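PDB 3QTG: pyruvate kinase from Pyrobaculum aerophilum, which catalyses the last step of glycolysis, passing the phosphoryl group of phosphoenolpyruvate to ADP to give pyruvate and ATP, with the help of a divalent metal cation. Local coordinates for residues R65-E68 and N72-L75; K103-D108 and G112-V117; L141-T146 and I151-E156; S293-P298 and L321-A326; R410-S413 and A417-P420. All blocks are in the same frame, centred on the assembly; numbering follows the deposited sequence.

Contact 1 of 5, residues R65-E68 and N72-L75; sequences RSYE and NRPL
Arg65 and Leu75 meet through a charged grip on a backbone oxygen: NH1 of Arg65 donates to O of Leu75 at 2.8 Å, with the acceptor at the edge of the guanidinium group and in its plane. The same NH1 also holds OE1 of Glu68, one helical turn on, in a 2.7 Å salt bridge, and that carboxylate oxygen takes a weak bond from N of Leu75. Backbone and carboxylate are thus tied to a single nitrogen. The carbon chain of Glu68, with CG opposite the backbone N (chi1 152°) and extended beyond, runs along the peptide of Arg73, CB lying 3.4 Å from Arg73 O. At the far side, NH1 of Arg73 reaches OH of Tyr67 at 2.9 Å, its guanidinium plane turned 78° from the phenol ring, while CD1 of Leu75 packs on CD2 of that ring at 3.6 Å.

These bonds fasten the end of helix 54-71 to the link that enters strand 76-80, an alpha-to-beta turn of the TIM barrel. Asn72 breaks the helix with a positive phi, and N of Arg73 then binds O of Glu68 at 3.1 Å on an in-plane lone pair.

A second shell positions the polar ends. Tyr67 OH has Asp40 as its stronger partner, and the Arg73 guanidinium is also bonded to the carbonyls of Leu39 and Val42. NH2 of Arg65 pairs with Asp198, whereas OE2 of Glu68 forms a salt bridge with Arg410 of helix 406-412; NE of that arginine lies close to Arg65 NH1, so the carboxylate probably offsets two neighbouring positive charges.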
# COMPACT_ATOMS: atom_id res chain seq x y z
N ARG A 65 37.60 -22.33 -22.26
CA ARG A 65 36.95 -23.64 -22.09
C ARG A 65 37.85 -24.62 -21.35
O ARG A 65 37.37 -25.51 -20.64
CB ARG A 65 36.53 -24.23 -23.44
CG ARG A 65 35.41 -23.46 -24.12
CD ARG A 65 34.20 -23.23 -23.19
NE ARG A 65 33.16 -22.48 -23.90
CZ ARG A 65 32.25 -21.70 -23.34
NH1 ARG A 65 32.20 -21.51 -22.02
NH2 ARG A 65 31.37 -21.09 -24.12
N SER A 66 39.16 -24.43 -21.52
CA SER A 66 40.16 -25.22 -20.82
C SER A 66 40.12 -24.91 -19.32
O SER A 66 40.14 -25.81 -18.48
CB SER A 66 41.55 -24.94 -21.43
OG SER A 66 42.57 -25.54 -20.66
N TYR A 67 40.03 -23.63 -18.99
CA TYR A 67 39.92 -23.17 -17.61
C TYR A 67 38.62 -23.67 -16.98
O TYR A 67 38.62 -24.16 -15.85
CB TYR A 67 39.96 -21.63 -17.56
CG TYR A 67 39.44 -21.10 -16.24
CD1 TYR A 67 40.30 -20.92 -15.15
CD2 TYR A 67 38.08 -20.79 -16.07
CE1 TYR A 67 39.83 -20.45 -13.95
CE2 TYR A 67 37.60 -20.33 -14.86
CZ TYR A 67 38.47 -20.16 -13.81
OH TYR A 67 38.02 -19.72 -12.60
N GLU A 68 37.53 -23.53 -17.74
CA GLU A 68 36.21 -23.97 -17.33
C GLU A 68 36.20 -25.45 -16.93
O GLU A 68 35.60 -25.82 -15.92
CB GLU A 68 35.20 -23.70 -18.44
CG GLU A 68 33.99 -24.63 -18.48
CD GLU A 68 32.88 -24.10 -19.36
OE1 GLU A 68 32.99 -22.93 -19.83
OE2 GLU A 68 31.89 -24.84 -19.58
N ASN A 72 35.90 -26.41 -13.10
CA ASN A 72 34.47 -26.72 -13.07
C ASN A 72 33.61 -25.44 -12.92
O ASN A 72 32.67 -25.39 -12.11
CB ASN A 72 34.18 -27.71 -11.95
CG ASN A 72 32.98 -28.58 -12.24
OD1 ASN A 72 32.89 -29.23 -13.29
ND2 ASN A 72 32.04 -28.61 -11.30
N ARG A 73 33.95 -24.42 -13.70
CA ARG A 73 33.26 -23.12 -13.65
C ARG A 73 32.76 -22.72 -15.01
O ARG A 73 33.54 -22.24 -15.83
CB ARG A 73 34.17 -22.02 -13.13
CG ARG A 73 34.36 -22.03 -11.65
CD ARG A 73 35.05 -20.78 -11.17
NE ARG A 73 34.15 -19.64 -11.20
CZ ARG A 73 34.37 -18.51 -11.88
NH1 ARG A 73 35.49 -18.34 -12.60
NH2 ARG A 73 33.47 -17.54 -11.83
N PRO A 74 31.44 -22.89 -15.24
CA PRO A 74 30.79 -22.49 -16.50
C PRO A 74 30.97 -20.99 -16.70
O PRO A 74 30.70 -20.21 -15.78
CB PRO A 74 29.31 -22.80 -16.25
CG PRO A 74 29.32 -23.82 -15.13
CD PRO A 74 30.48 -23.44 -14.27
N LEU A 75 31.45 -20.59 -17.87
CA LEU A 75 31.68 -19.19 -18.16
C LEU A 75 30.96 -18.88 -19.45
O LEU A 75 30.94 -19.71 -20.35
CB LEU A 75 33.18 -18.89 -18.31
CG LEU A 75 34.08 -18.96 -17.07
CD1 LEU A 75 35.53 -18.64 -17.46
CD2 LEU A 75 33.63 -18.04 -15.93

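Contact 2 of 5, residues K103-D108 and G112-V117; sequences KFKLSD and GTYIPV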
# COMPACT_ATOMS: atom_id res chain seq x y z
N LYS A 103 35.19 20.42 -46.91
CA LYS A 103 34.17 19.85 -47.80
C LYS A 103 34.16 18.32 -47.80
O LYS A 103 35.21 17.68 -47.90
CB LYS A 103 34.35 20.40 -49.23
CG LYS A 103 33.25 19.96 -50.19
CD LYS A 103 32.81 21.10 -51.09
CE LYS A 103 32.00 20.61 -52.27
NZ LYS A 103 32.10 21.54 -53.45
N PHE A 104 32.96 17.75 -47.66
CA PHE A 104 32.74 16.31 -47.78
C PHE A 104 31.93 16.04 -49.03
O PHE A 104 30.95 16.73 -49.28
CB PHE A 104 31.98 15.75 -46.56
CG PHE A 104 32.66 15.98 -45.23
CD1 PHE A 104 32.75 17.25 -44.69
CD2 PHE A 104 33.20 14.90 -44.53
CE1 PHE A 104 33.37 17.46 -43.45
CE2 PHE A 104 33.82 15.06 -43.32
CZ PHE A 104 33.92 16.36 -42.75
N LYS A 105 32.34 15.04 -49.81
CA LYS A 105 31.61 14.66 -51.01
C LYS A 105 31.38 13.18 -50.99
O LYS A 105 32.22 12.41 -50.51
CB LYS A 105 32.35 15.05 -52.31
CG LYS A 105 32.51 16.56 -52.49
CD LYS A 105 33.29 16.97 -53.74
CE LYS A 105 34.00 18.33 -53.50
NZ LYS A 105 34.77 18.95 -54.70
N LEU A 106 30.24 12.78 -51.54
CA LEU A 106 29.94 11.39 -51.79
C LEU A 106 30.90 10.79 -52.83
O LEU A 106 30.78 11.07 -54.03
CB LEU A 106 28.48 11.23 -52.21
CG LEU A 106 27.92 9.83 -52.45
CD1 LEU A 106 27.98 8.99 -51.22
CD2 LEU A 106 26.46 9.93 -52.95
N SER A 107 31.81 9.94 -52.36
CA SER A 107 32.92 9.43 -53.16
C SER A 107 33.72 8.42 -52.35
O SER A 107 33.85 8.56 -51.13
CB SER A 107 33.87 10.57 -53.54
OG SER A 107 35.04 10.06 -54.18
N ASP A 108 34.26 7.42 -53.02
CA ASP A 108 35.15 6.45 -52.40
C ASP A 108 36.63 6.83 -52.60
O ASP A 108 37.52 6.14 -52.10
CB ASP A 108 34.87 5.03 -52.93
CG ASP A 108 35.03 4.92 -54.43
OD1 ASP A 108 35.07 5.95 -55.12
OD2 ASP A 108 35.10 3.78 -54.93
N GLY A 112 42.30 14.82 -53.42
CA GLY A 112 43.02 15.61 -52.44
C GLY A 112 42.30 16.86 -51.96
O GLY A 112 42.58 17.34 -50.87
N THR A 113 41.35 17.38 -52.75
CA THR A 113 40.70 18.66 -52.39
C THR A 113 39.48 18.55 -51.45
O THR A 113 38.91 19.57 -51.03
CB THR A 113 40.30 19.50 -53.64
OG1 THR A 113 39.34 18.77 -54.42
CG2 THR A 113 41.51 19.81 -54.54
N TYR A 114 39.06 17.32 -51.13
CA TYR A 114 37.89 17.12 -50.25
C TYR A 114 37.98 15.81 -49.48
O TYR A 114 38.83 14.97 -49.79
CB TYR A 114 36.59 17.17 -51.07
CG TYR A 114 36.48 16.08 -52.11
CD1 TYR A 114 35.87 14.87 -51.79
CD2 TYR A 114 37.01 16.24 -53.39
CE1 TYR A 114 35.77 13.85 -52.71
CE2 TYR A 114 36.92 15.21 -54.33
CZ TYR A 114 36.28 14.03 -53.98
OH TYR A 114 36.16 12.99 -54.86
N ILE A 115 37.09 15.62 -48.49
CA ILE A 115 37.02 14.37 -47.74
C ILE A 115 36.01 13.45 -48.42
O ILE A 115 34.84 13.82 -48.56
CB ILE A 115 36.59 14.55 -46.24
CG1 ILE A 115 37.30 15.72 -45.54
CG2 ILE A 115 36.71 13.24 -45.45
CD1 ILE A 115 38.81 15.79 -45.79
N PRO A 116 36.47 12.26 -48.85
CA PRO A 116 35.55 11.36 -49.49
C PRO A 116 34.76 10.48 -48.49
O PRO A 116 35.34 9.83 -47.61
CB PRO A 116 36.47 10.53 -50.39
CG PRO A 116 37.76 10.48 -49.65
CD PRO A 116 37.83 11.70 -48.78
N VAL A 117 33.44 10.47 -48.63
CA VAL A 117 32.59 9.64 -47.78
C VAL A 117 31.74 8.73 -48.68
O VAL A 117 30.81 9.21 -49.33
CB VAL A 117 31.69 10.48 -46.86
CG1 VAL A 117 30.97 9.59 -45.87
CG2 VAL A 117 32.52 11.51 -46.09
O HOH W 1 37.90 20.56 -48.24
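Lys105 and Tyr114 supply the distinctive side-chain contact of this pairing in the B domain, a beta domain inserted in the barrel. The lysine chain, extended beyond CG, crosses the phenol ring at about a right angle and lays its methylenes over one face, CD standing 3.7 Å from the ring centroid in a CH-pi contact. Tyr114 has CG lodged between its own N and carbonyl carbon (chi1 63°), which brings the ring under Lys105 and carries OH to 3.2 Å from Ser107 OG; that serine oxygen is also bonded to N of Lys109. Replacing Tyr114 by an alanine would probably leave the Lys105 chain without its flat support and take the phenolic partner from Ser107.

Backbone bonds set a parallel register. N of Ile115 binds O of Lys103 at 2.9 Å and is nearly straight, N of Lys105 answers to O of Ile115, and N of Val117 returns to O of Lys105 at 3.0 Å. A water joins Lys103 N to Thr113 O just before the ladder.

Apolar packing fills the other side: CD2 of Phe104 touches CB of Ile115 at 3.8 Å, with CG1 of Ile115 over the ring face and CG2 of Val117 at its edge.

Strand 101-106 continues the sheet through Phe104, whose backbone is hydrogen-bonded to that of Ile151 in strand 150-155, and Val117 packs against Phe122 and Phe123 of helix 120-125.

Contact 3 of 5, residues L141-T146 and I151-E156; sequences LKVTNT and IEAVAE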
# COMPACT_ATOMS: atom_id res chain seq x y z
N LEU A 141 33.37 19.02 -36.27
CA LEU A 141 33.17 19.95 -37.37
C LEU A 141 31.71 20.37 -37.39
O LEU A 141 30.82 19.53 -37.36
CB LEU A 141 33.51 19.33 -38.74
CG LEU A 141 34.70 18.50 -39.26
CD1 LEU A 141 35.80 19.31 -40.03
CD2 LEU A 141 35.28 17.47 -38.28
N LYS A 142 31.48 21.68 -37.45
CA LYS A 142 30.13 22.24 -37.42
C LYS A 142 29.64 22.41 -38.86
O LYS A 142 30.25 23.14 -39.63
CB LYS A 142 30.18 23.62 -36.75
CG LYS A 142 29.16 23.88 -35.68
CD LYS A 142 27.75 23.47 -36.03
CE LYS A 142 26.86 23.63 -34.79
NZ LYS A 142 26.72 25.07 -34.42
N VAL A 143 28.54 21.75 -39.22
CA VAL A 143 27.99 21.81 -40.58
C VAL A 143 27.32 23.17 -40.92
O VAL A 143 26.36 23.60 -40.28
CB VAL A 143 27.03 20.63 -40.86
CG1 VAL A 143 26.48 20.67 -42.29
CG2 VAL A 143 27.73 19.30 -40.59
N THR A 144 27.83 23.81 -41.97
CA THR A 144 27.44 25.17 -42.34
C THR A 144 26.67 25.28 -43.66
O THR A 144 26.05 26.30 -43.95
CB THR A 144 28.67 26.07 -42.42
OG1 THR A 144 29.62 25.49 -43.32
CG2 THR A 144 29.30 26.26 -41.03
N ASN A 145 26.72 24.22 -44.46
CA ASN A 145 26.00 24.18 -45.72
C ASN A 145 25.98 22.74 -46.20
O ASN A 145 26.92 21.99 -45.92
CB ASN A 145 26.64 25.10 -46.77
CG ASN A 145 25.66 25.52 -47.86
OD1 ASN A 145 24.47 25.23 -47.77
ND2 ASN A 145 26.16 26.19 -48.88
N THR A 146 24.91 22.38 -46.92
CA THR A 146 24.71 21.03 -47.47
C THR A 146 24.14 21.17 -48.87
O THR A 146 23.50 22.16 -49.19
CB THR A 146 23.71 20.18 -46.62
OG1 THR A 146 22.39 20.72 -46.74
CG2 THR A 146 24.09 20.18 -45.13
N ILE A 151 28.70 18.36 -48.39
CA ILE A 151 28.57 19.04 -47.12
C ILE A 151 29.79 19.94 -46.93
O ILE A 151 30.89 19.59 -47.30
CB ILE A 151 28.45 17.96 -45.98
CG1 ILE A 151 26.98 17.67 -45.69
CG2 ILE A 151 29.20 18.34 -44.70
CD1 ILE A 151 26.71 16.16 -45.65
N GLU A 152 29.57 21.12 -46.36
CA GLU A 152 30.64 21.92 -45.83
C GLU A 152 30.50 22.01 -44.30
O GLU A 152 29.39 22.13 -43.78
CB GLU A 152 30.64 23.32 -46.47
CG GLU A 152 31.02 23.31 -47.98
CD GLU A 152 30.78 24.65 -48.66
OE1 GLU A 152 29.98 25.47 -48.15
OE2 GLU A 152 31.42 24.89 -49.71
N ALA A 153 31.63 21.98 -43.60
CA ALA A 153 31.65 22.04 -42.15
C ALA A 153 32.90 22.76 -41.63
O ALA A 153 33.96 22.67 -42.23
CB ALA A 153 31.53 20.64 -41.56
N VAL A 154 32.77 23.49 -40.53
CA VAL A 154 33.90 24.25 -39.99
C VAL A 154 34.54 23.44 -38.88
O VAL A 154 33.84 23.04 -37.93
CB VAL A 154 33.45 25.65 -39.44
CG1 VAL A 154 34.58 26.34 -38.66
CG2 VAL A 154 32.97 26.54 -40.57
N ALA A 155 35.84 23.23 -38.99
CA ALA A 155 36.60 22.51 -37.99
C ALA A 155 36.73 23.36 -36.72
O ALA A 155 37.09 24.54 -36.77
CB ALA A 155 37.95 22.15 -38.53
N GLU A 156 36.39 22.75 -35.58
CA GLU A 156 36.45 23.41 -34.29
C GLU A 156 37.86 23.32 -33.71
O GLU A 156 38.19 24.05 -32.79
CB GLU A 156 35.40 22.83 -33.35
CG GLU A 156 33.98 23.09 -33.84
CD GLU A 156 32.89 22.47 -32.97
OE1 GLU A 156 33.15 22.08 -31.80
OE2 GLU A 156 31.74 22.39 -33.46
O HOH W 2 29.51 26.82 -45.58
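A classic beta bulge sets two residues, Thr144 and Asn145, against the single Glu152 and shifts the register of an otherwise regular antiparallel hairpin by one residue. O of Glu152 receives N of Thr144 at 2.9 Å and, weakly, N of Asn145, while N of Glu152 returns a 2.8 Å bond to O of Asn145. Before the bulge, Lys142 and Val154 form a hydrogen-bonded pair, Val154 N reaching Lys142 O at 2.7 Å.

On one face small and branched groups pack. CB of Leu141 rests on CB of Ala153 at 3.7 Å, and CD1 of Leu141 lies against CB of Ala155; Thr146 and Ile151 run side by side. This face meets Phe122 and Phe123 of helix 120-125 through Ile151, and strands 101-106 and 131-134 flank the hairpin within the B-domain sheet.

At the bulge the Thr144 side chain lies beside strand 150-155 and crosses that of Val154 at about a right angle, CG2 of Thr144 being 3.7 Å from CG2 of Val154. With OG1 of Thr144 between its backbone N and carbonyl carbon (chi1 55°), the hydroxyl comes within 2.6 Å of a water that donates to OE1 of Glu152, so one water links the threonine hydroxyl to the carboxylate.

Contact 4 of 5, residues S293-P298 and L321-A326; sequences SMQSSP and LTNETA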
# COMPACT_ATOMS: atom_id res chain seq x y z
N SER A 293 40.32 4.64 -15.79
CA SER A 293 41.63 5.10 -15.34
C SER A 293 42.61 3.93 -15.13
O SER A 293 43.83 4.12 -15.12
CB SER A 293 41.52 5.93 -14.06
OG SER A 293 41.37 5.08 -12.93
N MET A 294 42.07 2.72 -14.98
CA MET A 294 42.89 1.56 -14.64
C MET A 294 43.71 0.98 -15.81
O MET A 294 44.48 0.04 -15.62
CB MET A 294 42.04 0.48 -13.98
CG MET A 294 41.56 0.85 -12.60
SD MET A 294 40.96 -0.58 -11.70
CE MET A 294 42.51 -1.37 -11.25
N GLN A 295 43.53 1.55 -16.99
CA GLN A 295 44.41 1.26 -18.13
C GLN A 295 45.85 1.68 -17.80
O GLN A 295 46.80 1.05 -18.29
CB GLN A 295 43.92 1.99 -19.40
CG GLN A 295 42.58 1.51 -19.92
CD GLN A 295 42.18 2.21 -21.19
OE1 GLN A 295 42.73 1.93 -22.26
NE2 GLN A 295 41.21 3.12 -21.10
N SER A 296 45.99 2.70 -16.95
CA SER A 296 47.28 3.27 -16.58
C SER A 296 47.63 3.14 -15.11
O SER A 296 48.74 3.46 -14.72
CB SER A 296 47.32 4.75 -16.94
OG SER A 296 47.25 4.90 -18.34
N SER A 297 46.69 2.69 -14.30
CA SER A 297 46.89 2.68 -12.85
C SER A 297 46.36 1.37 -12.29
O SER A 297 45.37 0.86 -12.79
CB SER A 297 46.15 3.86 -12.21
OG SER A 297 46.25 3.80 -10.80
N PRO A 298 47.04 0.80 -11.27
CA PRO A 298 46.55 -0.44 -10.68
C PRO A 298 45.44 -0.21 -9.63
O PRO A 298 44.92 -1.18 -9.05
CB PRO A 298 47.81 -1.02 -10.01
CG PRO A 298 48.62 0.19 -9.63
CD PRO A 298 48.30 1.26 -10.64
N LEU A 321 33.79 -4.99 -18.39
CA LEU A 321 35.02 -4.25 -18.64
C LEU A 321 35.46 -4.43 -20.08
O LEU A 321 35.37 -5.54 -20.63
CB LEU A 321 36.13 -4.73 -17.69
CG LEU A 321 35.85 -4.68 -16.18
CD1 LEU A 321 37.07 -5.11 -15.37
CD2 LEU A 321 35.37 -3.30 -15.76
N THR A 322 35.93 -3.35 -20.70
CA THR A 322 36.38 -3.42 -22.08
C THR A 322 37.89 -3.17 -22.19
O THR A 322 38.67 -4.10 -21.99
CB THR A 322 35.50 -2.57 -23.03
OG1 THR A 322 35.40 -1.23 -22.52
CG2 THR A 322 34.10 -3.17 -23.11
N ASN A 323 38.29 -1.93 -22.48
CA ASN A 323 39.72 -1.56 -22.61
C ASN A 323 40.55 -1.86 -21.39
O ASN A 323 41.74 -2.21 -21.52
CB ASN A 323 39.85 -0.08 -22.89
CG ASN A 323 39.00 0.37 -24.05
OD1 ASN A 323 38.13 1.24 -23.88
ND2 ASN A 323 39.23 -0.20 -25.23
N GLU A 324 39.93 -1.71 -20.22
CA GLU A 324 40.53 -1.94 -18.90
C GLU A 324 41.22 -3.28 -18.82
O GLU A 324 42.20 -3.45 -18.08
CB GLU A 324 39.46 -1.90 -17.78
CG GLU A 324 38.67 -0.61 -17.66
CD GLU A 324 37.33 -0.63 -18.39
OE1 GLU A 324 37.23 -1.27 -19.47
OE2 GLU A 324 36.38 0.01 -17.90
N THR A 325 40.69 -4.26 -19.55
CA THR A 325 41.26 -5.61 -19.56
C THR A 325 41.84 -5.99 -20.93
O THR A 325 42.79 -6.76 -21.00
CB THR A 325 40.22 -6.67 -19.08
OG1 THR A 325 39.12 -6.73 -19.99
CG2 THR A 325 39.71 -6.35 -17.65
N ALA A 326 41.26 -5.45 -22.00
CA ALA A 326 41.65 -5.81 -23.36
C ALA A 326 43.07 -5.31 -23.71
O ALA A 326 43.89 -6.08 -24.22
CB ALA A 326 40.64 -5.30 -24.38
O HOH W 3 44.39 -2.00 -17.32
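Gln295, ending a 3-10 turn, comes up beside the first turn of helix 323-326, its CA 5.1 Å from that of Glu324. Both pieces follow barrel strands, 284-287 and 318-321, so the contact joins neighbouring beta-to-alpha loops at the catalytic end of the TIM barrel. Asn323 lies about 6 Å, side chain to side chain, from Thr288 and from His51, which by similarity bind substrate and ATP.

The Gln295 chain reaches across to the helix, CG passing Glu324 CA and the terminal amide ending against the CB of Asn323, with OE1 of Gln295 3.6 Å from that carbon. The amide planes are 22° apart, but the Gln295 amide touches the CB of Asn323, not its amide. Cutting Gln295 back to an alanine would probably open a gap beside Asn323 CB and leave that side chain freer to shift.

A single water spans the backbones, donating to O of Met294 and to O of Glu324, each at 2.7 Å. The carbonyl of Thr322, the N-cap residue, accepts from N of Thr325 and Ala326. Glu324 ties both loops together: OE2 takes the backbone N-H groups of Leu290 and Leu291, and OE1 receives N of Thr322 at 2.7 Å on its syn side, 32° out of the carboxylate plane.

Contact 5 of 5, residues R410-S413 and A417-P420; sequences RSLS and ALEP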
# COMPACT_ATOMS: atom_id res chain seq x y z
N ARG A 410 26.39 -22.25 -19.07
CA ARG A 410 27.19 -21.14 -19.56
C ARG A 410 26.36 -19.88 -19.82
O ARG A 410 26.82 -18.78 -19.57
CB ARG A 410 27.89 -21.56 -20.85
CG ARG A 410 29.05 -22.53 -20.63
CD ARG A 410 29.40 -23.23 -21.94
NE ARG A 410 30.45 -24.21 -21.76
CZ ARG A 410 30.85 -25.08 -22.69
NH1 ARG A 410 30.28 -25.10 -23.90
NH2 ARG A 410 31.81 -25.95 -22.41
N SER A 411 25.16 -20.05 -20.36
CA SER A 411 24.28 -18.94 -20.65
C SER A 411 23.92 -18.19 -19.36
O SER A 411 23.94 -16.96 -19.31
CB SER A 411 23.02 -19.50 -21.32
OG SER A 411 22.33 -18.51 -22.05
N LEU A 412 23.64 -18.95 -18.30
CA LEU A 412 23.10 -18.41 -17.04
C LEU A 412 24.18 -17.77 -16.16
O LEU A 412 23.89 -17.05 -15.21
CB LEU A 412 22.39 -19.53 -16.26
CG LEU A 412 21.25 -20.21 -17.00
CD1 LEU A 412 20.65 -21.30 -16.12
CD2 LEU A 412 20.18 -19.19 -17.44
N SER A 413 25.43 -18.00 -16.53
CA SER A 413 26.59 -17.46 -15.83
C SER A 413 26.60 -15.93 -15.68
O SER A 413 27.17 -15.40 -14.72
CB SER A 413 27.84 -17.91 -16.57
OG SER A 413 28.94 -17.79 -15.70
N ALA A 417 22.42 -13.20 -9.99
CA ALA A 417 22.36 -14.11 -8.81
C ALA A 417 22.56 -15.59 -9.09
O ALA A 417 22.74 -16.37 -8.15
CB ALA A 417 21.07 -13.89 -7.96
N LEU A 418 22.51 -15.99 -10.36
CA LEU A 418 22.49 -17.41 -10.69
C LEU A 418 23.84 -18.06 -10.53
O LEU A 418 24.87 -17.54 -11.00
CB LEU A 418 21.93 -17.67 -12.10
CG LEU A 418 20.54 -17.14 -12.44
CD1 LEU A 418 20.10 -17.74 -13.75
CD2 LEU A 418 19.51 -17.41 -11.33
N GLU A 419 23.82 -19.21 -9.86
CA GLU A 419 25.00 -20.07 -9.82
C GLU A 419 24.71 -21.40 -10.51
O GLU A 419 24.17 -22.32 -9.90
CB GLU A 419 25.54 -20.28 -8.40
CG GLU A 419 27.02 -20.65 -8.46
CD GLU A 419 27.53 -21.26 -7.19
OE1 GLU A 419 28.04 -22.40 -7.24
OE2 GLU A 419 27.42 -20.60 -6.13
N PRO A 420 25.08 -21.49 -11.79
CA PRO A 420 24.77 -22.67 -12.57
C PRO A 420 25.73 -23.83 -12.32
O PRO A 420 26.95 -23.66 -12.36
CB PRO A 420 24.82 -22.17 -14.02
CG PRO A 420 25.77 -21.00 -13.99
CD PRO A 420 25.75 -20.44 -12.59
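Leu412 and Leu418 carry the apolar part of this contact, crossing at a slant where a helix ends and the next strand begins. CD1 of Leu418 touches CB of Leu412 at 3.8 Å and reaches CD2 of the same residue at 4.0 Å, so one methyl fits against both the root and a branch of its partner. The Leu418 chain sets CG opposite its carbonyl carbon (chi1 -56°), which turns that methyl to the helix. Pro420 follows two residues later on the same strand face, its CB 4.2 Å from CB of Leu412.

Contacts with the backbone complete the packing. CB of Leu418 lies 3.7 Å from O of Leu412, and CG of Pro420 approaches N of Ser413 at 3.9 Å.

Polar links come from beyond the two segments. NZ of Lys18 is hydrogen-bonded to O of Ser413 and to O of Leu418, bridging the helix end and the strand, while OG of Ser413 is bonded to O of Asp43 in the barrel domain.

The segments are the second half of a beta-alpha-beta unit, strand 399-403, helix 406-412 and strand 418-422, in the C-terminal alpha/beta domain. Leu412 and Leu418 both lean on Val401 of the neighbouring parallel strand and on Ala387 of helix 385-391, which closes over this buried patch.

In the fold
Along the chain the five contacts follow in series, and together they sample three domains. Contacts 2 and 3 share the mixed sheet of the B domain, their centres about 13 Å apart, where strands 101-106 and 150-155 are neighbours. Contacts 1 and 4 belong to the TIM barrel, centres about 24 Å apart, contact 4 beside the probable active site. Contact 5 lies in the C-terminal domain but touches contact 1, about 12 Å between centres: Arg410 pairs with Glu68, and Ser413 probably bonds to Pro74. That seam joins the C-terminal domain to the barrel. The centres of contacts 2 and 3 each lie about 50 Å from that of contact 5, in the domain that generally acts as a mobile lid in pyruvate kinases.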